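Local coordinates for TIR protein (Paracoccus denitrificans PD1222, PDB 3H16) that is of unknown function but belongs to the TIR-domain family, folding as a parallel beta sheet flanked by helices, at residues 19-24 with 47-52; 27-32 with 56-61; 62-67 with 92-97; 84-89 with 119-124. All blocks are in the same frame, centred on the assembly; numbering follows the deposited sequence.

Contact 1. Residues 19-24 with 47-52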
loop_
_atom_site.group_PDB
_atom_site.type_symbol
_atom_site.label_atom_id
_atom_site.label_comp_id
_atom_site.label_asym_id
_atom_site.label_seq_id
_atom_site.Cartn_x
_atom_site.Cartn_y
_atom_site.Cartn_z
ATOM N N PRO B 19 16.483 13.994 8.117
ATOM C CA PRO B 19 16.306 14.726 6.858
ATOM C C PRO B 19 15.586 16.043 7.120
ATOM O O PRO B 19 14.594 16.084 7.843
ATOM C CB PRO B 19 15.460 13.771 6.014
ATOM C CG PRO B 19 15.806 12.420 6.568
ATOM C CD PRO B 19 15.808 12.686 8.050
ATOM N N PRO B 20 16.088 17.139 6.541
ATOM C CA PRO B 20 15.467 18.451 6.733
ATOM C C PRO B 20 14.120 18.601 6.022
ATOM O O PRO B 20 13.353 19.521 6.318
ATOM C CB PRO B 20 16.528 19.412 6.206
ATOM C CG PRO B 20 17.197 18.614 5.145
ATOM C CD PRO B 20 17.338 17.253 5.771
ATOM N N HIS B 21 13.837 17.702 5.081
ATOM C CA HIS B 21 12.574 17.730 4.347
ATOM C C HIS B 21 11.865 16.391 4.502
ATOM O O HIS B 21 12.510 15.351 4.647
ATOM C CB HIS B 21 12.804 17.995 2.854
ATOM C CG HIS B 21 13.454 19.309 2.561
ATOM N ND1 HIS B 21 14.817 19.448 2.410
ATOM C CD2 HIS B 21 12.928 20.544 2.390
ATOM C CE1 HIS B 21 15.102 20.712 2.155
ATOM N NE2 HIS B 21 13.972 21.397 2.137
ATOM N N ASP B 22 10.538 16.414 4.484
ATOM C CA ASP B 22 9.798 15.173 4.606
ATOM C C ASP B 22 9.567 14.622 3.210
ATOM O O ASP B 22 9.758 13.429 2.951
ATOM C CB ASP B 22 8.437 15.396 5.274
ATOM C CG ASP B 22 8.535 15.679 6.775
ATOM O OD1 ASP B 22 9.087 14.843 7.528
ATOM O OD2 ASP B 22 8.034 16.740 7.204
ATOM N N ILE B 23 9.197 15.520 2.303
ATOM C CA ILE B 23 8.855 15.140 0.948
ATOM C C ILE B 23 9.288 16.106 -0.133
ATOM O O ILE B 23 9.143 17.326 0.014
ATOM C CB ILE B 23 7.322 15.022 0.816
ATOM C CG1 ILE B 23 6.786 13.999 1.820
ATOM C CG2 ILE B 23 6.936 14.665 -0.616
ATOM C CD1 ILE B 23 5.291 13.851 1.795
ATOM N N PHE B 24 9.814 15.560 -1.226
ATOM C CA PHE B 24 10.163 16.384 -2.378
ATOM C C PHE B 24 9.233 15.868 -3.468
ATOM O O PHE B 24 8.934 14.680 -3.496
ATOM C CB PHE B 24 11.629 16.227 -2.786
ATOM C CG PHE B 24 11.969 14.901 -3.394
ATOM C CD1 PHE B 24 12.407 13.850 -2.601
ATOM C CD2 PHE B 24 11.945 14.732 -4.774
ATOM C CE1 PHE B 24 12.835 12.649 -3.169
ATOM C CE2 PHE B 24 12.370 13.532 -5.356
ATOM C CZ PHE B 24 12.820 12.488 -4.551
ATOM N N GLY B 47 0.771 19.477 7.722
ATOM C CA GLY B 47 1.935 19.279 8.564
ATOM C C GLY B 47 3.185 18.723 7.922
ATOM O O GLY B 47 4.174 18.488 8.611
ATOM N N ALA B 48 3.169 18.500 6.614
ATOM C CA ALA B 48 4.365 17.978 5.972
ATOM C C ALA B 48 5.275 19.124 5.558
ATOM O O ALA B 48 4.815 20.222 5.249
ATOM C CB ALA B 48 3.992 17.129 4.756
ATOM N N GLU B 49 6.574 18.864 5.586
ATOM C CA GLU B 49 7.575 19.842 5.186
ATOM C C GLU B 49 7.846 19.448 3.732
ATOM O O GLU B 49 8.389 18.372 3.463
ATOM C CB GLU B 49 8.823 19.681 6.050
ATOM C CG GLU B 49 9.726 20.887 6.086
ATOM C CD GLU B 49 10.335 21.182 4.742
ATOM O OE1 GLU B 49 10.846 20.233 4.110
ATOM O OE2 GLU B 49 10.307 22.357 4.323
ATOM N N VAL B 50 7.461 20.319 2.801
ATOM C CA VAL B 50 7.584 20.029 1.379
ATOM C C VAL B 50 8.400 20.997 0.525
ATOM O O VAL B 50 8.254 22.215 0.648
ATOM C CB VAL B 50 6.171 19.967 0.736
ATOM C CG1 VAL B 50 6.245 19.392 -0.670
ATOM C CG2 VAL B 50 5.236 19.164 1.608
ATOM N N TRP B 51 9.249 20.446 -0.343
ATOM C CA TRP B 51 10.005 21.257 -1.290
ATOM C C TRP B 51 9.855 20.614 -2.665
ATOM O O TRP B 51 9.712 19.396 -2.780
ATOM C CB TRP B 51 11.485 21.434 -0.882
ATOM C CG TRP B 51 12.387 20.243 -0.871
ATOM C CD1 TRP B 51 12.052 18.965 -0.561
ATOM C CD2 TRP B 51 13.813 20.251 -1.053
ATOM N NE1 TRP B 51 13.178 18.174 -0.531
ATOM C CE2 TRP B 51 14.272 18.937 -0.830
ATOM C CE3 TRP B 51 14.748 21.244 -1.380
ATOM C CZ2 TRP B 51 15.626 18.583 -0.925
ATOM C CZ3 TRP B 51 16.096 20.892 -1.477
ATOM C CH2 TRP B 51 16.517 19.569 -1.250
ATOM N N TYR B 52 9.845 21.445 -3.701
ATOM C CA TYR B 52 9.666 20.964 -5.068
ATOM C C TYR B 52 10.056 21.997 -6.128
ATOM O O TYR B 52 10.100 21.681 -7.314
ATOM C CB TYR B 52 8.202 20.596 -5.294
ATOM C CG TYR B 52 7.278 21.779 -5.132
ATOM C CD1 TYR B 52 6.905 22.219 -3.863
ATOM C CD2 TYR B 52 6.814 22.487 -6.242
ATOM C CE1 TYR B 52 6.093 23.337 -3.695
ATOM C CE2 TYR B 52 5.997 23.612 -6.088
ATOM C CZ TYR B 52 5.640 24.029 -4.808
ATOM O OH TYR B 52 4.834 25.133 -4.630
#
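His21 lies flat on Trp51, its ring centroid 3.4 Å from that of the five-membered indole ring and the two planes only 2° apart, a face-to-face stack. Trp51 reaches it because CG stands between the backbone N and the carbonyl carbon (chi1 66°), while its NE1 turns to Ser74 OG. Beside the stack two parallel strands of the sheet pair, Ile23 with Val50 and Phe24 with Trp51. Trp51 N donates to Ile23 O at 3.1 Å. Glu49 O is held by two donors, Ile23 N at 3.2 Å and Asp22 N at 3.1 Å. Ile23 and Val50 share the sheet face away from the stack, and there Ile23 rests on Ile152 of helix 141-153. The outer side is looser: Pro20 and Gly47 are exposed, and Gly47 ends the preceding helix in a Schellman motif. On this side the place of the Glu49 carboxylate is uncertain. Asp22 closes the end of the pairing, its OD2 taking Glu49 N through the anti lone pair at 3.0 Å. Since Asp22 OD1 also forms a salt bridge with Arg75, its two oxygens serve different partners, which would favour a charged carboxylate.

Contact 2. Residues 27-32 with 56-61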
loop_
_atom_site.group_PDB
_atom_site.type_symbol
_atom_site.label_atom_id
_atom_site.label_comp_id
_atom_site.label_asym_id
_atom_site.label_seq_id
_atom_site.Cartn_x
_atom_site.Cartn_y
_atom_site.Cartn_z
ATOM N N HIS B 27 8.333 16.336 -10.708
ATOM C CA HIS B 27 7.246 16.597 -11.639
ATOM C C HIS B 27 7.744 17.320 -12.883
ATOM O O HIS B 27 8.809 17.950 -12.864
ATOM C CB HIS B 27 6.211 17.499 -10.970
ATOM C CG HIS B 27 6.733 18.871 -10.655
ATOM N ND1 HIS B 27 7.569 19.123 -9.588
ATOM C CD2 HIS B 27 6.598 20.048 -11.311
ATOM C CE1 HIS B 27 7.925 20.395 -9.601
ATOM N NE2 HIS B 27 7.349 20.978 -10.636
ATOM N N ALA B 28 6.952 17.246 -13.950
ATOM C CA ALA B 28 7.264 17.921 -15.211
ATOM C C ALA B 28 6.880 19.397 -15.022
ATOM O O ALA B 28 5.802 19.698 -14.505
ATOM C CB ALA B 28 6.450 17.292 -16.354
ATOM N N TRP B 29 7.744 20.315 -15.444
ATOM C CA TRP B 29 7.467 21.737 -15.245
ATOM C C TRP B 29 6.031 22.161 -15.545
ATOM O O TRP B 29 5.444 22.962 -14.815
ATOM C CB TRP B 29 8.443 22.607 -16.050
ATOM C CG TRP B 29 8.135 22.732 -17.503
ATOM C CD1 TRP B 29 8.669 21.997 -18.526
ATOM C CD2 TRP B 29 7.238 23.672 -18.109
ATOM N NE1 TRP B 29 8.163 22.424 -19.730
ATOM C CE2 TRP B 29 7.283 23.451 -19.506
ATOM C CE3 TRP B 29 6.402 24.682 -17.609
ATOM C CZ2 TRP B 29 6.524 24.203 -20.408
ATOM C CZ3 TRP B 29 5.646 25.431 -18.510
ATOM C CH2 TRP B 29 5.714 25.185 -19.892
ATOM N N GLU B 30 5.464 21.617 -16.610
ATOM C CA GLU B 30 4.103 21.952 -16.992
ATOM C C GLU B 30 3.082 21.695 -15.883
ATOM O O GLU B 30 2.030 22.322 -15.856
ATOM C CB GLU B 30 3.716 21.168 -18.250
ATOM C CG GLU B 30 4.662 21.402 -19.429
ATOM C CD GLU B 30 5.706 20.309 -19.581
ATOM O OE1 GLU B 30 6.299 19.880 -18.569
ATOM O OE2 GLU B 30 5.945 19.879 -20.728
ATOM N N ASP B 31 3.385 20.780 -14.966
ATOM C CA ASP B 31 2.451 20.478 -13.886
ATOM C C ASP B 31 2.699 21.255 -12.601
ATOM O O ASP B 31 1.932 21.114 -11.653
ATOM C CB ASP B 31 2.448 18.980 -13.557
ATOM C CG ASP B 31 1.890 18.142 -14.686
ATOM O OD1 ASP B 31 0.859 18.536 -15.278
ATOM O OD2 ASP B 31 2.473 17.080 -14.981
ATOM N N LYS B 32 3.755 22.066 -12.560
ATOM C CA LYS B 32 4.049 22.841 -11.355
ATOM C C LYS B 32 2.945 23.835 -11.045
ATOM O O LYS B 32 2.353 23.813 -9.962
ATOM C CB LYS B 32 5.364 23.616 -11.479
ATOM C CG LYS B 32 5.593 24.558 -10.294
ATOM C CD LYS B 32 6.848 25.407 -10.429
ATOM C CE LYS B 32 8.087 24.682 -9.925
ATOM N NZ LYS B 32 9.296 25.557 -9.921
ATOM N N SER B 56 11.429 20.728 -10.871
ATOM C CA SER B 56 10.646 20.759 -12.105
ATOM C C SER B 56 11.549 20.139 -13.163
ATOM O O SER B 56 12.752 20.389 -13.178
ATOM C CB SER B 56 10.316 22.188 -12.503
ATOM O OG SER B 56 9.719 22.872 -11.425
ATOM N N LEU B 57 10.979 19.333 -14.045
ATOM C CA LEU B 57 11.785 18.696 -15.067
ATOM C C LEU B 57 11.481 19.165 -16.493
ATOM O O LEU B 57 10.348 19.542 -16.823
ATOM C CB LEU B 57 11.627 17.182 -14.942
ATOM C CG LEU B 57 12.070 16.664 -13.561
ATOM C CD1 LEU B 57 11.615 15.229 -13.369
ATOM C CD2 LEU B 57 13.584 16.772 -13.428
ATOM N N ARG B 58 12.522 19.141 -17.324
ATOM C CA ARG B 58 12.451 19.535 -18.730
ATOM C C ARG B 58 13.193 18.480 -19.560
ATOM O O ARG B 58 14.135 17.853 -19.069
ATOM C CB ARG B 58 13.093 20.908 -18.913
ATOM C CG ARG B 58 12.484 21.969 -18.007
ATOM C CD ARG B 58 13.191 23.306 -18.139
ATOM N NE ARG B 58 14.599 23.226 -17.771
ATOM C CZ ARG B 58 15.438 24.254 -17.831
ATOM N NH1 ARG B 58 15.010 25.442 -18.243
ATOM N NH2 ARG B 58 16.707 24.098 -17.475
ATOM N N PRO B 59 12.786 18.281 -20.831
ATOM C CA PRO B 59 13.433 17.286 -21.692
ATOM C C PRO B 59 14.934 17.396 -21.579
ATOM O O PRO B 59 15.472 18.490 -21.663
ATOM C CB PRO B 59 12.943 17.659 -23.091
ATOM C CG PRO B 59 11.612 18.289 -22.835
ATOM C CD PRO B 59 11.900 19.151 -21.626
ATOM N N GLY B 60 15.611 16.274 -21.377
ATOM C CA GLY B 60 17.054 16.332 -21.272
ATOM C C GLY B 60 17.543 16.260 -19.845
ATOM O O GLY B 60 18.499 15.535 -19.562
ATOM N N ASP B 61 16.901 17.010 -18.950
ATOM C CA ASP B 61 17.285 16.996 -17.542
ATOM C C ASP B 61 17.513 15.569 -17.086
ATOM O O ASP B 61 16.995 14.625 -17.690
ATOM C CB ASP B 61 16.198 17.613 -16.660
ATOM C CG ASP B 61 16.161 19.114 -16.749
ATOM O OD1 ASP B 61 17.244 19.738 -16.705
ATOM O OD2 ASP B 61 15.050 19.673 -16.850
#
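Ser56 packs its CA over the face of the His27 ring, 3.9 Å from the ring centroid, a CH-pi contact. With chi1 at 65°, the His27 ring is swung in between the two backbone arms and beneath the serine, and its ND1 is bonded to Ile25 O. Ser56 CB meanwhile faces the backbone of Trp29, 4.0 Å from its CA. Lys32, whose NZ forms a salt bridge with Asp53, ends near Ser56 OG, though the modelled approach is too close to be relied on. At Leu57 the backbone takes over: N donates to His27 O at 2.8 Å, and O receives Trp29 N at 3.0 Å in the carbonyl plane, on a lone pair, with a nearly straight N-H...O angle of 177°. These two bonds flank Ala28, the pattern of parallel strands, here the first and second strands of a beta-alpha-beta unit whose helix is 32-45. Leu57 O also lies at the edge of the Trp29 ring, while the leucine side chain turns to Phe85 and Trp90. Arg58 begins the loop that TIR domains call the BB loop. Its CG comes 3.9 Å from Trp29 CD1, and guanidinium and indole planes stand 85° apart. Pro59 and Gly60 form the corner of a type II turn, Gly60 with positive phi. Asp61 closes it, its N bonded to Arg58 O at 2.9 Å and its OD2 accepting Arg58 N through the anti lone pair.

Contact 3. Residues 62-67 with 92-97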
loop_
_atom_site.group_PDB
_atom_site.type_symbol
_atom_site.label_atom_id
_atom_site.label_comp_id
_atom_site.label_asym_id
_atom_site.label_seq_id
_atom_site.Cartn_x
_atom_site.Cartn_y
_atom_site.Cartn_z
ATOM N N SER B 62 18.281 15.416 -16.013
ATOM C CA SER B 62 18.576 14.098 -15.480
ATOM C C SER B 62 17.662 13.707 -14.326
ATOM O O SER B 62 17.919 14.076 -13.175
ATOM C CB SER B 62 20.026 14.027 -14.998
ATOM O OG SER B 62 20.268 12.821 -14.281
ATOM N N LEU B 63 16.600 12.963 -14.628
ATOM C CA LEU B 63 15.694 12.505 -13.583
ATOM C C LEU B 63 16.575 11.811 -12.550
ATOM O O LEU B 63 16.384 11.964 -11.341
ATOM C CB LEU B 63 14.684 11.513 -14.158
ATOM C CG LEU B 63 13.701 10.870 -13.176
ATOM C CD1 LEU B 63 12.943 11.954 -12.407
ATOM C CD2 LEU B 63 12.735 9.969 -13.947
ATOM N N ARG B 64 17.557 11.065 -13.053
ATOM C CA ARG B 64 18.514 10.337 -12.224
ATOM C C ARG B 64 19.037 11.185 -11.061
ATOM O O ARG B 64 18.716 10.929 -9.903
ATOM C CB ARG B 64 19.698 9.876 -13.088
ATOM C CG ARG B 64 19.767 8.382 -13.347
ATOM C CD ARG B 64 19.936 7.612 -12.045
ATOM N NE ARG B 64 19.948 6.164 -12.249
ATOM C CZ ARG B 64 19.983 5.270 -11.264
ATOM N NH1 ARG B 64 20.009 5.671 -9.999
ATOM N NH2 ARG B 64 19.993 3.972 -11.543
ATOM N N ARG B 65 19.836 12.199 -11.387
ATOM C CA ARG B 65 20.436 13.072 -10.384
ATOM C C ARG B 65 19.415 13.813 -9.549
ATOM O O ARG B 65 19.624 14.023 -8.353
ATOM C CB ARG B 65 21.377 14.087 -11.046
ATOM C CG ARG B 65 22.584 13.463 -11.734
ATOM C CD ARG B 65 23.558 14.516 -12.240
ATOM N NE ARG B 65 24.681 13.907 -12.949
ATOM C CZ ARG B 65 24.581 13.293 -14.124
ATOM N NH1 ARG B 65 23.409 13.204 -14.736
ATOM N NH2 ARG B 65 25.655 12.758 -14.687
ATOM N N SER B 66 18.317 14.218 -10.177
ATOM C CA SER B 66 17.274 14.939 -9.464
ATOM C C SER B 66 16.738 14.103 -8.306
ATOM O O SER B 66 16.498 14.625 -7.212
ATOM C CB SER B 66 16.126 15.296 -10.412
ATOM O OG SER B 66 15.106 16.012 -9.729
ATOM N N ILE B 67 16.552 12.809 -8.555
ATOM C CA ILE B 67 16.040 11.895 -7.543
ATOM C C ILE B 67 17.052 11.716 -6.418
ATOM O O ILE B 67 16.684 11.730 -5.243
ATOM C CB ILE B 67 15.696 10.516 -8.161
ATOM C CG1 ILE B 67 14.520 10.656 -9.127
ATOM C CG2 ILE B 67 15.307 9.528 -7.076
ATOM C CD1 ILE B 67 13.210 11.011 -8.458
ATOM N N GLN B 92 15.342 4.463 -20.560
ATOM C CA GLN B 92 15.087 3.471 -19.513
ATOM C C GLN B 92 16.039 3.649 -18.325
ATOM O O GLN B 92 15.629 3.587 -17.166
ATOM C CB GLN B 92 15.236 2.051 -20.071
ATOM C CG GLN B 92 15.154 0.954 -19.013
ATOM C CD GLN B 92 13.755 0.773 -18.461
ATOM O OE1 GLN B 92 12.836 0.396 -19.191
ATOM N NE2 GLN B 92 13.583 1.040 -17.169
ATOM N N LYS B 93 17.314 3.870 -18.627
ATOM C CA LYS B 93 18.332 4.041 -17.601
ATOM C C LYS B 93 18.046 5.252 -16.699
ATOM O O LYS B 93 18.616 5.382 -15.612
ATOM C CB LYS B 93 19.704 4.190 -18.270
ATOM C CG LYS B 93 20.892 3.952 -17.350
ATOM C CD LYS B 93 22.216 4.005 -18.114
ATOM C CE LYS B 93 22.320 2.892 -19.151
ATOM N NZ LYS B 93 23.596 2.964 -19.920
ATOM N N GLU B 94 17.158 6.133 -17.141
ATOM C CA GLU B 94 16.833 7.318 -16.362
ATOM C C GLU B 94 15.667 7.023 -15.417
ATOM O O GLU B 94 15.493 7.692 -14.399
ATOM C CB GLU B 94 16.473 8.469 -17.304
ATOM C CG GLU B 94 16.670 9.851 -16.713
ATOM C CD GLU B 94 18.135 10.195 -16.528
ATOM O OE1 GLU B 94 18.428 11.263 -15.951
ATOM O OE2 GLU B 94 18.993 9.400 -16.964
ATOM N N LEU B 95 14.874 6.015 -15.764
ATOM C CA LEU B 95 13.728 5.629 -14.962
ATOM C C LEU B 95 14.096 4.670 -13.843
ATOM O O LEU B 95 13.486 4.703 -12.779
ATOM C CB LEU B 95 12.668 4.980 -15.852
ATOM C CG LEU B 95 12.041 5.946 -16.857
ATOM C CD1 LEU B 95 10.864 5.292 -17.564
ATOM C CD2 LEU B 95 11.580 7.206 -16.109
ATOM N N ASP B 96 15.104 3.833 -14.084
ATOM C CA ASP B 96 15.552 2.822 -13.121
ATOM C C ASP B 96 15.654 3.206 -11.640
ATOM O O ASP B 96 15.315 2.403 -10.767
ATOM C CB ASP B 96 16.893 2.216 -13.570
ATOM C CG ASP B 96 16.769 1.371 -14.841
ATOM O OD1 ASP B 96 15.669 0.830 -15.106
ATOM O OD2 ASP B 96 17.781 1.234 -15.565
ATOM N N GLY B 97 16.128 4.411 -11.344
ATOM C CA GLY B 97 16.252 4.809 -9.952
ATOM C C GLY B 97 14.911 5.035 -9.273
ATOM O O GLY B 97 14.782 4.898 -8.055
#
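Glu94 points its carboxylate at the first turn of helix 63-73. Its OE1 accepts from Ser62 OG at 2.9 Å and from Arg64 N at 3.0 Å, the latter with an N-H...O angle of 159°; OE1 sits too close to Ser62 CA in the model, so its exact place is less sure. Ser62 is the N-cap of the helix: the same OG accepts Arg65 N at 3.0 Å, almost straight at 174°. One hydroxyl would thus cap the helix and, if OE1 is rightly placed, donate to the acid, and a negative group at this N-terminal end would probably be favoured by the helix dipole. The side chain of Arg64 can be followed outward. CB lies beside the Glu94 carboxylate. CG has Lys93 O 3.9 Å away and Glu94 OE2 at a similar distance. The chain then bends at chi2 (-62°), which carries CD on and brings NE to 3.7 Å from Lys93 O, at the edge of the guanidinium. CZ lies over Gly97, whose N and CA meet one face of the group. At the tips, Arg64 NH1 is 3.9 Å from Gly97 CA. Arg64 NH2 passes Asp96 CB at 4.1 Å, with the Asp96 carboxylate too distant to form a salt bridge. On the inner side Leu63 CD2 meets Leu95 CD2 at 3.7 Å. Leu63 continues inward to Leu57 of strand 50-57 and Ser26 of strand 21-28, Ile67 reaches Phe24, and Trp90 and Leu98 fill in from the loops, so the helix start is wedged between the sheet and the short helix 92-95.

Contact 4. Residues 84-89 with 119-124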
loop_
_atom_site.group_PDB
_atom_site.type_symbol
_atom_site.label_atom_id
_atom_site.label_comp_id
_atom_site.label_asym_id
_atom_site.label_seq_id
_atom_site.Cartn_x
_atom_site.Cartn_y
_atom_site.Cartn_z
ATOM N N HIS B 84 2.399 14.854 -19.356
ATOM C CA HIS B 84 3.507 15.815 -19.429
ATOM C C HIS B 84 4.824 15.213 -18.992
ATOM O O HIS B 84 5.869 15.494 -19.576
ATOM C CB HIS B 84 3.237 17.034 -18.541
ATOM C CG HIS B 84 2.134 17.907 -19.035
ATOM N ND1 HIS B 84 2.177 18.537 -20.260
ATOM C CD2 HIS B 84 0.957 18.260 -18.469
ATOM C CE1 HIS B 84 1.074 19.242 -20.428
ATOM N NE2 HIS B 84 0.317 19.091 -19.356
ATOM N N PHE B 85 4.780 14.402 -17.943
ATOM C CA PHE B 85 6.000 13.779 -17.463
ATOM C C PHE B 85 6.381 12.658 -18.425
ATOM O O PHE B 85 7.561 12.319 -18.563
ATOM C CB PHE B 85 5.792 13.253 -16.044
ATOM C CG PHE B 85 6.946 12.458 -15.513
ATOM C CD1 PHE B 85 7.041 11.094 -15.763
ATOM C CD2 PHE B 85 7.922 13.063 -14.730
ATOM C CE1 PHE B 85 8.083 10.344 -15.240
ATOM C CE2 PHE B 85 8.974 12.321 -14.199
ATOM C CZ PHE B 85 9.054 10.955 -14.454
ATOM N N PHE B 86 5.385 12.092 -19.103
ATOM C CA PHE B 86 5.658 11.017 -20.056
ATOM C C PHE B 86 6.249 11.545 -21.360
ATOM O O PHE B 86 7.154 10.932 -21.930
ATOM C CB PHE B 86 4.391 10.219 -20.380
ATOM C CG PHE B 86 3.829 9.457 -19.213
ATOM C CD1 PHE B 86 4.636 9.101 -18.140
ATOM C CD2 PHE B 86 2.500 9.047 -19.217
ATOM C CE1 PHE B 86 4.125 8.339 -17.080
ATOM C CE2 PHE B 86 1.981 8.288 -18.171
ATOM C CZ PHE B 86 2.801 7.932 -17.097
ATOM N N LYS B 87 5.744 12.680 -21.827
ATOM C CA LYS B 87 6.222 13.256 -23.067
ATOM C C LYS B 87 7.621 13.833 -22.989
ATOM O O LYS B 87 8.062 14.501 -23.916
ATOM C CB LYS B 87 5.246 14.320 -23.567
ATOM C CG LYS B 87 3.902 13.740 -23.990
ATOM C CD LYS B 87 3.088 14.724 -24.811
ATOM C CE LYS B 87 1.788 14.096 -25.289
ATOM N NZ LYS B 87 0.987 15.053 -26.097
ATOM N N LYS B 88 8.325 13.574 -21.892
ATOM C CA LYS B 88 9.689 14.079 -21.752
ATOM C C LYS B 88 10.697 13.112 -22.383
ATOM O O LYS B 88 11.861 13.460 -22.578
ATOM C CB LYS B 88 10.042 14.296 -20.273
ATOM C CG LYS B 88 9.317 15.453 -19.592
ATOM C CD LYS B 88 9.813 16.795 -20.090
ATOM C CE LYS B 88 9.012 17.929 -19.502
ATOM N NZ LYS B 88 7.584 17.709 -19.783
ATOM N N GLU B 89 10.246 11.898 -22.694
ATOM C CA GLU B 89 11.102 10.883 -23.309
ATOM C C GLU B 89 12.323 10.512 -22.467
ATOM O O GLU B 89 13.458 10.703 -22.897
ATOM C CB GLU B 89 11.587 11.354 -24.685
ATOM C CG GLU B 89 10.503 11.535 -25.728
ATOM C CD GLU B 89 11.078 11.713 -27.123
ATOM O OE1 GLU B 89 11.850 12.672 -27.337
ATOM O OE2 GLU B 89 10.763 10.888 -28.006
ATOM N N ASP B 119 -3.139 2.203 -20.065
ATOM C CA ASP B 119 -2.493 1.838 -21.325
ATOM C C ASP B 119 -1.437 2.879 -21.621
ATOM O O ASP B 119 -0.365 2.567 -22.130
ATOM C CB ASP B 119 -3.512 1.793 -22.477
ATOM C CG ASP B 119 -4.371 0.532 -22.456
ATOM O OD1 ASP B 119 -5.604 0.635 -22.663
ATOM O OD2 ASP B 119 -3.806 -0.561 -22.236
ATOM N N GLU B 120 -1.759 4.123 -21.283
ATOM C CA GLU B 120 -0.853 5.242 -21.489
ATOM C C GLU B 120 0.390 5.019 -20.626
ATOM O O GLU B 120 1.523 5.205 -21.080
ATOM C CB GLU B 120 -1.548 6.533 -21.080
ATOM C CG GLU B 120 -1.139 7.745 -21.863
ATOM C CD GLU B 120 -1.854 8.987 -21.387
ATOM O OE1 GLU B 120 -3.101 8.956 -21.277
ATOM O OE2 GLU B 120 -1.168 9.996 -21.124
ATOM N N VAL B 121 0.166 4.608 -19.382
ATOM C CA VAL B 121 1.259 4.350 -18.459
ATOM C C VAL B 121 2.114 3.214 -19.023
ATOM O O VAL B 121 3.318 3.377 -19.205
ATOM C CB VAL B 121 0.707 3.999 -17.055
ATOM C CG1 VAL B 121 1.834 3.686 -16.084
ATOM C CG2 VAL B 121 -0.095 5.165 -16.536
ATOM N N ALA B 122 1.493 2.081 -19.330
ATOM C CA ALA B 122 2.231 0.955 -19.903
ATOM C C ALA B 122 3.098 1.375 -21.088
ATOM O O ALA B 122 4.216 0.880 -21.239
ATOM C CB ALA B 122 1.269 -0.160 -20.340
ATOM N N SER B 123 2.581 2.268 -21.933
ATOM C CA SER B 123 3.328 2.744 -23.099
ATOM C C SER B 123 4.626 3.424 -22.680
ATOM O O SER B 123 5.660 3.290 -23.340
ATOM C CB SER B 123 2.499 3.730 -23.912
ATOM O OG SER B 123 1.563 3.051 -24.722
ATOM N N PHE B 124 4.566 4.157 -21.577
ATOM C CA PHE B 124 5.736 4.850 -21.079
ATOM C C PHE B 124 6.671 3.875 -20.372
ATOM O O PHE B 124 7.877 3.866 -20.628
ATOM C CB PHE B 124 5.307 5.958 -20.118
ATOM C CG PHE B 124 6.429 6.509 -19.289
ATOM C CD1 PHE B 124 7.498 7.170 -19.889
ATOM C CD2 PHE B 124 6.419 6.367 -17.904
ATOM C CE1 PHE B 124 8.541 7.683 -19.120
ATOM C CE2 PHE B 124 7.455 6.877 -17.123
ATOM C CZ PHE B 124 8.519 7.537 -17.733
#
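Behind the packing of Phe86 on Phe124, Lys88 NZ is gripped twice: it donates to His84 O at 2.8 Å and forms a salt bridge with Glu30, which would help hold the turn that leaves helix 83-86. The contact itself is an aromatic cluster of Phe85, Phe86 and Phe124, joining that short helix of the TIR fold to helix 118-124. No hydrogen bond crosses between the two segments. Phe86 and Phe124 have ring planes 26° apart and centroids separated by 4.5 Å, slid so far that the rings barely overlap; the shortest carbon pair between them is too close to be reliable. Phe124 CB sits over the face of the Phe86 ring, 3.9 Å from the centroid, a CH-pi contact. With chi1 at 166° the Phe124 ring extends past Phe86 to Phe85, which meets its far end obliquely, the planes 80° apart and Phe85 CE1 3.8 Å from Phe124 CZ. Phe85 also packs against Trp90 and Val79, which ties the cluster to the sheet. On the other flank Phe86 CZ touches Val121 CG2 at 4.0 Å. Glu120 OE2, hydrogen-bonded to Thr83 OG1, lies near the plane of the Phe86 ring at its edge, 4.2 Å from Phe86 CD2.

Overall arrangement
From the N terminus, strand 21-28 runs through the first segments of contacts 1 and 2, and strand 50-57 returns alongside it after helix 32-45. Contacts 1 and 2 each close a loop that contains helix 32-45, and these two loops cross, with centres about 19 Å apart. The chain then enters helix 63-73, where contact 3 opens, and contact 4 opens at 84-89 before contact 3 closes at 92-97, so these two also cross; contact 4 closes at 119-124. Contacts 1 and 4 do not touch. Leu57 on Ser66 ties strand 50-57 to helix 63-73, Asp31 on His84 ties contact 2 to helix 83-86, and Leu95 on Phe124 joins helices 92-95 and 118-124.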